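Local coordinates for glycoside hydrolase family protein (Novosphingobium sp. PP1Y, PDB 6Q2F) that probably hydrolyses terminal alpha-L-rhamnose units from glycosides, as an alpha-L-rhamnosidase of a glycoside hydrolase family, at residues S41-F46 / E929-E934; L723-G728 / P893-R898; V104-E109 / G481-A486. All blocks are in the same frame, centred on the assembly; numbering follows the deposited sequence.

How the contacts relate
Contacts 1 and 2 are neighbours, their centres 12 Å apart, and they meet where helix 42-47 of contact 1 packs on the end of helix 712-726, part of contact 2: L723 CD2 packs 3.3 Å from F46 N, and L724 CD1 lies 3.4 Å from F46 CE1. Both also reach the same antiparallel sheet, through strands 926-932 and 894-899. Contact 3 lies elsewhere, between the turn leading into helix 108-124 and helix 469-487 of the (β/α)8 barrel, its centre 43 Å from that of contact 1 and 41 Å from that of contact 2. The sodium ion is bound by D503, S504, E583, E586 and E644, in or just after barrel strands; none of the contacts supplies a ligand.

Contact 1: S41-F46 / E929-E934; sequences SLEQAF and ELWHPE
With chi1 at -167°, F46 swings its phenyl out from helix 42-47, and W931 turns its indole to meet it with CG anti to the carbonyl carbon (chi1 -68°). The two rings meet at a slant: the phenyl and the six-membered half of the indole have centroids 5.1 Å apart and planes inclined at 52°. What touches is W931 CE3, lying over one face of the phenyl toward its rim, 3.6 Å from F46 CD2. The far end of the phenyl goes on to the backbone beyond the tryptophan, F46 CE2 approaching H932 O at 3.4 Å and F46 CZ packing on P933 CA at 3.7 Å.

The helix leads into strand 56-62 of the (β/α)8 barrel, whereas W931 belongs to strand 926-932 of the antiparallel sheet late in the chain, so the contact ties the entry of the barrel to that sheet across 883 residues. Helix 712-726 covers the junction, and its R720 takes F46 O with NE and P933 O with NH1.

L42 and E43 receive the outer part of the indole. L42 CG sits 3.8 Å from W931 CZ3, while L42 O comes to the ring edge. E43 brings OE2 to the same edge near the ring plane, 3.5 Å from W931 CZ2; there the carboxylate would meet the slightly positive ring hydrogens. R967 gives this carboxylate a long, weak ion pair. The start of the helix is fixed by a capping box, Q44 N donating to S41 OG at 3.1 Å and S41 N to Q44 OE1 at 2.9 Å.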
ATOM      1  N   SER A  41      -0.100  20.776  28.604  1.00 55.82           N
ATOM      2  CA  SER A  41      -1.350  20.038  28.601  1.00 51.81           C
ATOM      3  C   SER A  41      -1.738  19.657  27.180  1.00 49.77           C
ATOM      4  O   SER A  41      -1.210  20.187  26.197  1.00 42.99           O
ATOM      5  CB  SER A  41      -2.464  20.870  29.211  1.00 46.83           C
ATOM      6  OG  SER A  41      -2.750  21.968  28.365  1.00 51.48           O
ATOM      7  N   LEU A  42      -2.693  18.731  27.080  1.00 45.84           N
ATOM      8  CA  LEU A  42      -3.206  18.374  25.767  1.00 43.18           C
ATOM      9  C   LEU A  42      -3.879  19.572  25.095  1.00 44.73           C
ATOM     10  O   LEU A  42      -3.798  19.729  23.869  1.00 43.18           O
ATOM     11  CB  LEU A  42      -4.169  17.199  25.881  1.00 35.79           C
ATOM     12  CG  LEU A  42      -4.592  16.570  24.555  1.00 34.99           C
ATOM     13  CD1 LEU A  42      -3.371  16.032  23.802  1.00 30.72           C
ATOM     14  CD2 LEU A  42      -5.650  15.464  24.799  1.00 31.09           C
ATOM     15  N   GLU A  43      -4.522  20.439  25.887  1.00 40.27           N
ATOM     16  CA  GLU A  43      -5.147  21.633  25.320  1.00 42.67           C
ATOM     17  C   GLU A  43      -4.108  22.568  24.723  1.00 37.93           C
ATOM     18  O   GLU A  43      -4.320  23.129  23.644  1.00 37.66           O
ATOM     19  CB  GLU A  43      -5.964  22.370  26.380  1.00 48.38           C
ATOM     20  CG  GLU A  43      -7.234  21.641  26.850  1.00 56.14           C
ATOM     21  CD  GLU A  43      -6.953  20.528  27.850  1.00 66.47           C
ATOM     22  OE1 GLU A  43      -5.805  20.413  28.324  1.00 70.15           O
ATOM     23  OE2 GLU A  43      -7.892  19.765  28.161  1.00 76.33           O
ATOM     24  N   GLN A  44      -2.986  22.757  25.417  1.00 37.53           N
ATOM     25  CA  GLN A  44      -1.927  23.618  24.897  1.00 40.24           C
ATOM     26  C   GLN A  44      -1.272  22.998  23.672  1.00 38.95           C
ATOM     27  O   GLN A  44      -1.035  23.681  22.673  1.00 37.42           O
ATOM     28  CB  GLN A  44      -0.881  23.887  25.980  1.00 46.92           C
ATOM     29  CG  GLN A  44      -1.414  24.715  27.154  1.00 57.58           C
ATOM     30  CD  GLN A  44      -0.480  24.710  28.361  1.00 63.94           C
ATOM     31  OE1 GLN A  44       0.108  23.680  28.714  1.00 63.84           O
ATOM     32  NE2 GLN A  44      -0.343  25.871  29.000  1.00 66.65           N
ATOM     33  N   ALA A  45      -0.966  21.697  23.732  1.00 35.38           N
ATOM     34  CA  ALA A  45      -0.399  21.033  22.565  1.00 31.18           C
ATOM     35  C   ALA A  45      -1.357  21.119  21.384  1.00 33.79           C
ATOM     36  O   ALA A  45      -0.929  21.309  20.242  1.00 28.29           O
ATOM     37  CB  ALA A  45      -0.065  19.576  22.895  1.00 31.12           C
ATOM     38  N   PHE A  46      -2.665  20.982  21.645  1.00 32.43           N
ATOM     39  CA  PHE A  46      -3.638  21.083  20.559  1.00 30.93           C
ATOM     40  C   PHE A  46      -3.646  22.476  19.952  1.00 32.10           C
ATOM     41  O   PHE A  46      -3.807  22.619  18.737  1.00 35.45           O
ATOM     42  CB  PHE A  46      -5.022  20.709  21.076  1.00 33.98           C
ATOM     43  CG  PHE A  46      -6.049  20.483  20.004  1.00 30.80           C
ATOM     44  CD1 PHE A  46      -5.919  19.440  19.107  1.00 26.54           C
ATOM     45  CD2 PHE A  46      -7.168  21.292  19.928  1.00 30.80           C
ATOM     46  CE1 PHE A  46      -6.885  19.210  18.128  1.00 24.25           C
ATOM     47  CE2 PHE A  46      -8.144  21.074  18.957  1.00 26.12           C
ATOM     48  CZ  PHE A  46      -7.998  20.021  18.056  1.00 22.78           C
ATOM     49  N   GLU A 929     -16.402  17.218  25.343  1.00 34.25           N
ATOM     50  CA  GLU A 929     -16.218  18.495  24.672  1.00 39.40           C
ATOM     51  C   GLU A 929     -15.847  18.225  23.225  1.00 38.61           C
ATOM     52  O   GLU A 929     -15.188  17.224  22.918  1.00 31.75           O
ATOM     53  CB  GLU A 929     -15.118  19.335  25.324  1.00 41.00           C
ATOM     54  CG  GLU A 929     -15.492  19.941  26.668  1.00 35.79           C
ATOM     55  CD  GLU A 929     -14.392  20.840  27.220  1.00 46.47           C
ATOM     56  OE1 GLU A 929     -13.199  20.560  26.950  1.00 48.99           O
ATOM     57  OE2 GLU A 929     -14.725  21.833  27.905  1.00 54.33           O
ATOM     58  N   LEU A 930     -16.291  19.112  22.333  1.00 34.20           N
ATOM     59  CA  LEU A 930     -15.815  19.066  20.954  1.00 32.56           C
ATOM     60  C   LEU A 930     -14.499  19.818  20.832  1.00 37.05           C
ATOM     61  O   LEU A 930     -14.389  20.963  21.283  1.00 41.73           O
ATOM     62  CB  LEU A 930     -16.826  19.676  19.986  1.00 31.18           C
ATOM     63  CG  LEU A 930     -18.227  19.098  19.969  1.00 36.15           C
ATOM     64  CD1 LEU A 930     -19.080  19.828  18.934  1.00 30.92           C
ATOM     65  CD2 LEU A 930     -18.175  17.612  19.708  1.00 29.52           C
ATOM     66  N   TRP A 931     -13.506  19.181  20.209  1.00 33.77           N
ATOM     67  CA  TRP A 931     -12.242  19.828  19.874  1.00 27.31           C
ATOM     68  C   TRP A 931     -12.145  19.977  18.366  1.00 29.13           C
ATOM     69  O   TRP A 931     -12.335  19.008  17.632  1.00 31.98           O
ATOM     70  CB  TRP A 931     -11.043  19.037  20.396  1.00 27.07           C
ATOM     71  CG  TRP A 931     -10.912  19.012  21.878  1.00 29.12           C
ATOM     72  CD1 TRP A 931     -11.923  19.056  22.794  1.00 33.99           C
ATOM     73  CD2 TRP A 931      -9.691  18.937  22.632  1.00 31.43           C
ATOM     74  NE1 TRP A 931     -11.408  19.017  24.071  1.00 33.50           N
ATOM     75  CE2 TRP A 931     -10.043  18.939  23.999  1.00 30.97           C
ATOM     76  CE3 TRP A 931      -8.334  18.887  22.282  1.00 27.34           C
ATOM     77  CZ2 TRP A 931      -9.096  18.883  25.015  1.00 31.68           C
ATOM     78  CZ3 TRP A 931      -7.387  18.827  23.293  1.00 28.66           C
ATOM     79  CH2 TRP A 931      -7.772  18.824  24.647  1.00 31.75           C
ATOM     80  N   HIS A 932     -11.867  21.195  17.906  1.00 28.10           N
ATOM     81  CA  HIS A 932     -11.886  21.495  16.483  1.00 33.31           C
ATOM     82  C   HIS A 932     -10.465  21.644  15.970  1.00 28.66           C
ATOM     83  O   HIS A 932      -9.754  22.556  16.415  1.00 27.24           O
ATOM     84  CB  HIS A 932     -12.677  22.775  16.210  1.00 28.75           C
ATOM     85  CG  HIS A 932     -14.107  22.706  16.622  1.00 31.36           C
ATOM     86  ND1 HIS A 932     -15.075  22.097  15.852  1.00 36.26           N
ATOM     87  CD2 HIS A 932     -14.744  23.213  17.707  1.00 37.75           C
ATOM     88  CE1 HIS A 932     -16.246  22.223  16.456  1.00 38.94           C
ATOM     89  NE2 HIS A 932     -16.072  22.893  17.581  1.00 39.24           N
ATOM     90  N   PRO A 933      -9.999  20.794  15.055  1.00 30.09           N
ATOM     91  CA  PRO A 933      -8.616  20.955  14.562  1.00 32.56           C
ATOM     92  C   PRO A 933      -8.418  22.177  13.680  1.00 35.33           C
ATOM     93  O   PRO A 933      -7.265  22.597  13.502  1.00 30.97           O
ATOM     94  CB  PRO A 933      -8.353  19.647  13.794  1.00 26.41           C
ATOM     95  CG  PRO A 933      -9.720  19.098  13.469  1.00 29.33           C
ATOM     96  CD  PRO A 933     -10.599  19.510  14.641  1.00 27.66           C
ATOM     97  N   GLU A 934      -9.489  22.750  13.109  1.00 29.94           N
ATOM     98  CA  GLU A 934      -9.345  23.987  12.340  1.00 30.70           C
ATOM     99  C   GLU A 934      -8.745  25.087  13.192  1.00 33.05           C
ATOM    100  O   GLU A 934      -7.947  25.893  12.707  1.00 34.30           O
ATOM    101  CB  GLU A 934     -10.692  24.467  11.788  1.00 28.76           C
ATOM    102  CG  GLU A 934     -11.268  23.678  10.616  1.00 29.53           C
ATOM    103  CD  GLU A 934     -12.010  22.427  11.060  1.00 35.17           C
ATOM    104  OE1 GLU A 934     -11.855  22.039  12.234  1.00 36.98           O
ATOM    105  OE2 GLU A 934     -12.732  21.832  10.236  1.00 35.69           O
TER

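Contact 2: L723-G728 / P893-R898; sequences LLLQTG and PFVHRR
The guanidinium of R897 has L725 O over one face, 3.0 Å above the plane and near its centre, and T727 O at its edge. That edge bond is nearly straight, R897 NH1 to T727 O 3.2 Å with 173° at the hydrogen, though the donor stands well above the carbonyl plane rather than on a lone pair. N639 OD1 takes NH1 as well, and a water links R897 NH2 to L725 O through two weak bonds. Bends at the second and third torsions of R897 curl the chain so that its head lies against the turn following helix 712-726.

Beside it, L725 CD2 packs on V895 CG1 at 3.9 Å. The chain leaves the helix with T727 OG1 donating to L723 O at 2.8 Å, and enters strand 729-730, which pairs antiparallel with strand 894-899. At that entry G728 CA makes a C-H...O contact of 3.2 Å with R898 O, a close approach that is possible because G728 has no side chain.

A leucine in place of R897 would probably leave T727 O and N639 OD1 without this donor and open a gap beside the turn. With carbonyl oxygens gathered near the C-terminal end of a helix, the setting is likely to stabilise the buried positive charge.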
ATOM      1  N   LEU A 723      -1.978  15.053  16.319  1.00 25.72           N
ATOM      2  CA  LEU A 723      -1.650  15.069  17.744  1.00 23.88           C
ATOM      3  C   LEU A 723      -2.628  14.213  18.539  1.00 28.42           C
ATOM      4  O   LEU A 723      -2.221  13.300  19.279  1.00 27.29           O
ATOM      5  CB  LEU A 723      -1.644  16.509  18.274  1.00 22.67           C
ATOM      6  CG  LEU A 723      -1.621  16.608  19.800  1.00 30.43           C
ATOM      7  CD1 LEU A 723      -0.262  16.140  20.378  1.00 24.02           C
ATOM      8  CD2 LEU A 723      -2.000  18.007  20.303  1.00 25.19           C
ATOM      9  N   LEU A 724      -3.929  14.497  18.400  1.00 25.61           N
ATOM     10  CA  LEU A 724      -4.921  13.719  19.142  1.00 28.67           C
ATOM     11  C   LEU A 724      -4.895  12.259  18.713  1.00 27.73           C
ATOM     12  O   LEU A 724      -5.031  11.353  19.548  1.00 25.15           O
ATOM     13  CB  LEU A 724      -6.303  14.318  18.942  1.00 23.28           C
ATOM     14  CG  LEU A 724      -6.475  15.787  19.389  1.00 26.25           C
ATOM     15  CD1 LEU A 724      -7.954  16.234  19.392  1.00 24.21           C
ATOM     16  CD2 LEU A 724      -5.936  15.942  20.793  1.00 24.20           C
ATOM     17  N   LEU A 725      -4.684  12.007  17.412  1.00 21.63           N
ATOM     18  CA  LEU A 725      -4.672  10.648  16.889  1.00 22.30           C
ATOM     19  C   LEU A 725      -3.371   9.907  17.194  1.00 26.33           C
ATOM     20  O   LEU A 725      -3.261   8.713  16.894  1.00 23.71           O
ATOM     21  CB  LEU A 725      -4.970  10.680  15.393  1.00 19.99           C
ATOM     22  CG  LEU A 725      -6.463  11.068  15.202  1.00 26.38           C
ATOM     23  CD1 LEU A 725      -6.772  11.403  13.741  1.00 23.16           C
ATOM     24  CD2 LEU A 725      -7.348   9.907  15.635  1.00 27.14           C
ATOM     25  N   GLN A 726      -2.403  10.559  17.823  1.00 23.24           N
ATOM     26  CA  GLN A 726      -1.261   9.848  18.392  1.00 19.39           C
ATOM     27  C   GLN A 726      -1.367   9.668  19.898  1.00 24.47           C
ATOM     28  O   GLN A 726      -0.542   8.965  20.485  1.00 28.12           O
ATOM     29  CB  GLN A 726       0.045  10.599  18.073  1.00 20.31           C
ATOM     30  CG  GLN A 726       0.368  10.691  16.594  1.00 20.74           C
ATOM     31  CD  GLN A 726       1.549  11.608  16.302  1.00 25.07           C
ATOM     32  OE1 GLN A 726       2.317  11.963  17.198  1.00 22.84           O
ATOM     33  NE2 GLN A 726       1.697  11.995  15.038  1.00 20.09           N
ATOM     34  N   THR A 727      -2.339  10.304  20.529  1.00 26.01           N
ATOM     35  CA  THR A 727      -2.404  10.380  21.981  1.00 26.16           C
ATOM     36  C   THR A 727      -2.878   9.057  22.567  1.00 23.47           C
ATOM     37  O   THR A 727      -3.748   8.397  22.003  1.00 26.44           O
ATOM     38  CB  THR A 727      -3.344  11.521  22.409  1.00 26.90           C
ATOM     39  OG1 THR A 727      -2.809  12.754  21.924  1.00 30.67           O
ATOM     40  CG2 THR A 727      -3.479  11.592  23.924  1.00 24.09           C
ATOM     41  N   GLY A 728      -2.291   8.668  23.700  1.00 22.08           N
ATOM     42  CA  GLY A 728      -2.641   7.387  24.325  1.00 23.01           C
ATOM     43  C   GLY A 728      -2.491   6.220  23.360  1.00 27.94           C
ATOM     44  O   GLY A 728      -1.549   6.148  22.563  1.00 29.16           O
ATOM     45  N   PRO A 893     -17.614   6.751  10.291  1.00 33.54           N
ATOM     46  CA  PRO A 893     -16.619   5.871  10.929  1.00 28.02           C
ATOM     47  C   PRO A 893     -15.910   6.623  12.042  1.00 29.29           C
ATOM     48  O   PRO A 893     -16.011   7.844  12.164  1.00 29.42           O
ATOM     49  CB  PRO A 893     -15.666   5.506   9.783  1.00 24.11           C
ATOM     50  CG  PRO A 893     -15.744   6.717   8.858  1.00 24.75           C
ATOM     51  CD  PRO A 893     -17.180   7.217   8.959  1.00 24.93           C
ATOM     52  N   PHE A 894     -15.173   5.890  12.871  1.00 29.96           N
ATOM     53  CA  PHE A 894     -14.637   6.537  14.058  1.00 26.62           C
ATOM     54  C   PHE A 894     -13.316   5.906  14.457  1.00 29.18           C
ATOM     55  O   PHE A 894     -13.044   4.734  14.165  1.00 25.07           O
ATOM     56  CB  PHE A 894     -15.608   6.428  15.241  1.00 27.39           C
ATOM     57  CG  PHE A 894     -15.645   5.049  15.855  1.00 24.70           C
ATOM     58  CD1 PHE A 894     -16.338   4.024  15.238  1.00 23.29           C
ATOM     59  CD2 PHE A 894     -14.987   4.783  17.045  1.00 27.95           C
ATOM     60  CE1 PHE A 894     -16.394   2.757  15.814  1.00 28.27           C
ATOM     61  CE2 PHE A 894     -15.038   3.526  17.625  1.00 28.65           C
ATOM     62  CZ  PHE A 894     -15.744   2.512  17.006  1.00 25.18           C
ATOM     63  N   VAL A 895     -12.517   6.704  15.167  1.00 27.98           N
ATOM     64  CA  VAL A 895     -11.356   6.230  15.904  1.00 24.93           C
ATOM     65  C   VAL A 895     -11.583   6.529  17.375  1.00 28.44           C
ATOM     66  O   VAL A 895     -12.140   7.586  17.734  1.00 22.69           O
ATOM     67  CB  VAL A 895     -10.048   6.873  15.409  1.00 28.67           C
ATOM     68  CG1 VAL A 895      -8.884   6.365  16.234  1.00 23.05           C
ATOM     69  CG2 VAL A 895      -9.836   6.551  13.915  1.00 28.66           C
ATOM     70  N   HIS A 896     -11.136   5.601  18.221  1.00 24.54           N
ATOM     71  CA  HIS A 896     -11.216   5.713  19.670  1.00 29.67           C
ATOM     72  C   HIS A 896      -9.801   5.631  20.207  1.00 30.24           C
ATOM     73  O   HIS A 896      -9.123   4.616  20.016  1.00 25.47           O
ATOM     74  CB  HIS A 896     -12.088   4.599  20.274  1.00 23.79           C
ATOM     75  CG  HIS A 896     -12.285   4.694  21.756  1.00 28.27           C
ATOM     76  ND1 HIS A 896     -13.031   3.770  22.470  1.00 27.80           N
ATOM     77  CD2 HIS A 896     -11.838   5.593  22.663  1.00 29.60           C
ATOM     78  CE1 HIS A 896     -13.013   4.088  23.754  1.00 28.00           C
ATOM     79  NE2 HIS A 896     -12.316   5.203  23.894  1.00 32.32           N
ATOM     80  N   ARG A 897      -9.358   6.692  20.868  1.00 24.88           N
ATOM     81  CA  ARG A 897      -8.066   6.749  21.534  1.00 21.24           C
ATOM     82  C   ARG A 897      -8.281   6.782  23.039  1.00 24.92           C
ATOM     83  O   ARG A 897      -9.290   7.310  23.515  1.00 23.80           O
ATOM     84  CB  ARG A 897      -7.297   7.996  21.067  1.00 25.76           C
ATOM     85  CG  ARG A 897      -6.825   7.892  19.611  1.00 27.64           C
ATOM     86  CD  ARG A 897      -5.338   7.691  19.632  1.00 29.57           C
ATOM     87  NE  ARG A 897      -4.921   6.736  18.660  1.00 41.23           N
ATOM     88  CZ  ARG A 897      -3.723   6.191  18.649  1.00 30.37           C
ATOM     89  NH1 ARG A 897      -2.827   6.503  19.587  1.00 25.69           N
ATOM     90  NH2 ARG A 897      -3.438   5.324  17.704  1.00 48.14           N
ATOM     91  N   ARG A 898      -7.345   6.218  23.794  1.00 21.18           N
ATOM     92  CA  ARG A 898      -7.504   6.190  25.241  1.00 28.70           C
ATOM     93  C   ARG A 898      -6.181   6.393  25.961  1.00 28.95           C
ATOM     94  O   ARG A 898      -5.144   5.844  25.581  1.00 29.31           O
ATOM     95  CB  ARG A 898      -8.156   4.877  25.725  1.00 24.12           C
ATOM     96  CG  ARG A 898      -7.990   4.622  27.237  1.00 27.75           C
ATOM     97  CD  ARG A 898      -8.687   3.334  27.687  1.00 29.04           C
ATOM     98  NE  ARG A 898     -10.103   3.389  27.363  1.00 34.20           N
ATOM     99  CZ  ARG A 898     -10.895   2.327  27.299  1.00 39.46           C
ATOM    100  NH1 ARG A 898     -10.402   1.121  27.553  1.00 33.77           N
ATOM    101  NH2 ARG A 898     -12.182   2.474  27.006  1.00 39.13           N
TER
HETATM  102  O   HOH W   1      -5.337   6.530  15.506  1.00 28.85           O

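Contact 3: V104-E109 / G481-A486; sequences VYMTPE and GMYKDA
The loop 104-107 is a type II beta turn closed by T107 N to V104 O at 3.0 Å, with M106 at a positive phi of 69°, and it presents M106 and Y105 to helix 469-487. M106, modelled as selenomethionine, folds back at its second torsion (chi2 -64°), which brings its terminal methyl onto the Y483 ring. M106 CE stands over the face, 3.6 Å from the Y483 ring centroid and 19° off the normal, a CH-pi contact; SE follows farther above the same ring, completing a Met-aromatic pair. The other end of that chain is also backed by a ring, with M106 CG lying over one face of Y105.

The turn leads into helix 108-124, with T107 as its N-cap residue; this helix runs on to strand 127-131 and neighbours helix 469-487 in the (β/α)8 barrel, the latter preceding strand 497-502. Helix 108-124 extends the joint beyond the loop, F114 meeting the Y483 ring edge-to-face, R115 donating to A486 O and K111 forming a salt bridge with D485.

M482, also selenomethionine, adds a second methyl to the cluster. M482 CE touches M106 CE at 3.8 Å and comes to Y105 OH at 3.6 Å, its side chain crossing both others at about a right angle. A486 CB fills in on another flank, 4.3 Å from M106 SE. Y483 OH comes to the edge of the Y105 ring, near its plane, 3.5 Å from Y105 CE1. W110 meets the Y105 ring edge-to-face, and Y105 OH has a water at 2.9 Å.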
ATOM      1  N   VAL A 104      24.605  16.024 -10.526  1.00 32.55           N
ATOM      2  CA  VAL A 104      24.547  14.583 -10.754  1.00 24.53           C
ATOM      3  C   VAL A 104      24.740  13.853  -9.428  1.00 27.78           C
ATOM      4  O   VAL A 104      25.698  14.121  -8.685  1.00 28.63           O
ATOM      5  CB  VAL A 104      25.594  14.155 -11.794  1.00 30.61           C
ATOM      6  CG1 VAL A 104      25.627  12.628 -11.941  1.00 29.05           C
ATOM      7  CG2 VAL A 104      25.259  14.820 -13.134  1.00 26.97           C
ATOM      8  N   TYR A 105      23.854  12.900  -9.159  1.00 25.31           N
ATOM      9  CA  TYR A 105      23.827  12.125  -7.921  1.00 24.97           C
ATOM     10  C   TYR A 105      25.215  11.671  -7.472  1.00 27.40           C
ATOM     11  O   TYR A 105      25.929  11.006  -8.223  1.00 27.74           O
ATOM     12  CB  TYR A 105      22.922  10.913  -8.134  1.00 25.14           C
ATOM     13  CG  TYR A 105      22.776  10.028  -6.918  1.00 27.81           C
ATOM     14  CD1 TYR A 105      21.958  10.400  -5.868  1.00 25.69           C
ATOM     15  CD2 TYR A 105      23.419   8.803  -6.838  1.00 24.66           C
ATOM     16  CE1 TYR A 105      21.794   9.580  -4.745  1.00 29.81           C
ATOM     17  CE2 TYR A 105      23.240   7.961  -5.724  1.00 26.15           C
ATOM     18  CZ  TYR A 105      22.441   8.379  -4.694  1.00 30.74           C
ATOM     19  OH  TYR A 105      22.287   7.585  -3.599  1.00 35.01           O
HETATM   20  N   MSE A 106      25.571  12.036  -6.240  1.00 33.13           N
HETATM   21  CA  MSE A 106      26.814  11.672  -5.559  1.00 26.80           C
HETATM   22  C   MSE A 106      28.104  12.289  -6.114  1.00 30.07           C
HETATM   23  O   MSE A 106      29.170  11.895  -5.675  1.00 33.15           O
HETATM   24  CB  MSE A 106      27.003  10.138  -5.506  1.00 22.18           C
HETATM   25  CG  MSE A 106      26.090   9.448  -4.451  1.00 22.73           C
HETATM   26 SE   MSE A 106      26.450   9.967  -2.594  1.00 33.50          SE
HETATM   27  CE  MSE A 106      24.702   9.524  -1.784  1.00 30.30           C
ATOM     28  N   THR A 107      28.021  13.229  -7.060  1.00 31.52           N
ATOM     29  CA  THR A 107      29.193  14.023  -7.397  1.00 28.19           C
ATOM     30  C   THR A 107      29.444  15.060  -6.304  1.00 31.08           C
ATOM     31  O   THR A 107      28.547  15.368  -5.514  1.00 30.31           O
ATOM     32  CB  THR A 107      29.018  14.740  -8.732  1.00 29.81           C
ATOM     33  OG1 THR A 107      27.875  15.594  -8.656  1.00 31.67           O
ATOM     34  CG2 THR A 107      28.860  13.734  -9.876  1.00 30.07           C
ATOM     35  N   PRO A 108      30.666  15.608  -6.231  1.00 33.31           N
ATOM     36  CA  PRO A 108      30.948  16.619  -5.194  1.00 31.87           C
ATOM     37  C   PRO A 108      29.890  17.705  -5.048  1.00 34.41           C
ATOM     38  O   PRO A 108      29.429  17.953  -3.929  1.00 35.13           O
ATOM     39  CB  PRO A 108      32.302  17.174  -5.642  1.00 26.26           C
ATOM     40  CG  PRO A 108      33.003  15.908  -6.164  1.00 28.58           C
ATOM     41  CD  PRO A 108      31.906  15.179  -6.913  1.00 29.95           C
ATOM     42  N   GLU A 109      29.450  18.333  -6.139  1.00 37.91           N
ATOM     43  CA  GLU A 109      28.472  19.409  -6.002  1.00 36.80           C
ATOM     44  C   GLU A 109      27.132  18.887  -5.509  1.00 36.16           C
ATOM     45  O   GLU A 109      26.462  19.558  -4.715  1.00 29.41           O
ATOM     46  CB  GLU A 109      28.296  20.157  -7.320  1.00 33.75           C
ATOM     47  CG  GLU A 109      27.596  21.522  -7.141  1.00 43.71           C
ATOM     48  CD  GLU A 109      27.745  22.440  -8.350  1.00 55.34           C
ATOM     49  OE1 GLU A 109      27.030  23.465  -8.405  1.00 49.48           O
ATOM     50  OE2 GLU A 109      28.571  22.140  -9.239  1.00 61.88           O
ATOM     51  N   GLY A 481      26.935   4.335   4.405  1.00 24.73           N
ATOM     52  CA  GLY A 481      28.270   4.916   4.285  1.00 22.07           C
ATOM     53  C   GLY A 481      28.360   6.020   3.242  1.00 28.99           C
ATOM     54  O   GLY A 481      29.046   7.021   3.449  1.00 25.58           O
HETATM   55  N   MSE A 482      27.694   5.852   2.109  1.00 25.82           N
HETATM   56  CA  MSE A 482      27.694   6.888   1.091  1.00 28.89           C
HETATM   57  C   MSE A 482      27.083   8.184   1.613  1.00 27.63           C
HETATM   58  O   MSE A 482      27.595   9.262   1.320  1.00 29.97           O
HETATM   59  CB  MSE A 482      26.923   6.426  -0.155  1.00 30.03           C
HETATM   60  CG  MSE A 482      27.648   5.340  -0.965  1.00 31.27           C
HETATM   61 SE   MSE A 482      26.424   4.368  -2.123  1.00 35.48          SE
HETATM   62  CE  MSE A 482      25.286   5.866  -2.696  1.00 41.93           C
ATOM     63  N   TYR A 483      26.007   8.079   2.413  1.00 24.71           N
ATOM     64  CA  TYR A 483      25.364   9.288   2.922  1.00 24.11           C
ATOM     65  C   TYR A 483      26.130   9.903   4.082  1.00 27.73           C
ATOM     66  O   TYR A 483      26.123  11.129   4.239  1.00 29.39           O
ATOM     67  CB  TYR A 483      23.909   9.000   3.309  1.00 22.63           C
ATOM     68  CG  TYR A 483      23.035   9.156   2.098  1.00 29.14           C
ATOM     69  CD1 TYR A 483      22.508  10.393   1.758  1.00 23.17           C
ATOM     70  CD2 TYR A 483      22.826   8.093   1.225  1.00 28.76           C
ATOM     71  CE1 TYR A 483      21.746  10.555   0.618  1.00 23.80           C
ATOM     72  CE2 TYR A 483      22.068   8.250   0.085  1.00 27.50           C
ATOM     73  CZ  TYR A 483      21.531   9.495  -0.219  1.00 28.31           C
ATOM     74  OH  TYR A 483      20.774   9.663  -1.347  1.00 38.50           O
ATOM     75  N   LYS A 484      26.817   9.081   4.882  1.00 26.57           N
ATOM     76  CA  LYS A 484      27.733   9.633   5.877  1.00 27.41           C
ATOM     77  C   LYS A 484      28.886  10.371   5.217  1.00 28.77           C
ATOM     78  O   LYS A 484      29.376  11.376   5.749  1.00 29.38           O
ATOM     79  CB  LYS A 484      28.262   8.515   6.779  1.00 29.45           C
ATOM     80  CG  LYS A 484      27.233   8.046   7.804  1.00 30.02           C
ATOM     81  CD  LYS A 484      27.531   6.661   8.289  1.00 44.41           C
ATOM     82  CE  LYS A 484      28.553   6.625   9.401  1.00 60.31           C
ATOM     83  NZ  LYS A 484      28.328   5.392  10.263  1.00 72.41           N
ATOM     84  N   ASP A 485      29.352   9.884   4.076  1.00 30.41           N
ATOM     85  CA  ASP A 485      30.363  10.640   3.358  1.00 30.81           C
ATOM     86  C   ASP A 485      29.769  11.914   2.771  1.00 31.76           C
ATOM     87  O   ASP A 485      30.364  12.994   2.880  1.00 29.80           O
ATOM     88  CB  ASP A 485      30.988   9.768   2.281  1.00 28.56           C
ATOM     89  CG  ASP A 485      31.776  10.576   1.285  1.00 39.31           C
ATOM     90  OD1 ASP A 485      32.908  10.984   1.621  1.00 36.51           O
ATOM     91  OD2 ASP A 485      31.263  10.789   0.166  1.00 35.45           O
ATOM     92  N   ALA A 486      28.579  11.817   2.181  1.00 23.89           N
ATOM     93  CA  ALA A 486      27.967  12.995   1.559  1.00 26.09           C
ATOM     94  C   ALA A 486      27.607  14.055   2.597  1.00 33.58           C
ATOM     95  O   ALA A 486      28.037  15.210   2.498  1.00 28.82           O
ATOM     96  CB  ALA A 486      26.723  12.585   0.769  1.00 21.96           C
TER
HETATM   97  O   HOH W   2      19.562   7.994  -2.631  1.00 39.39           O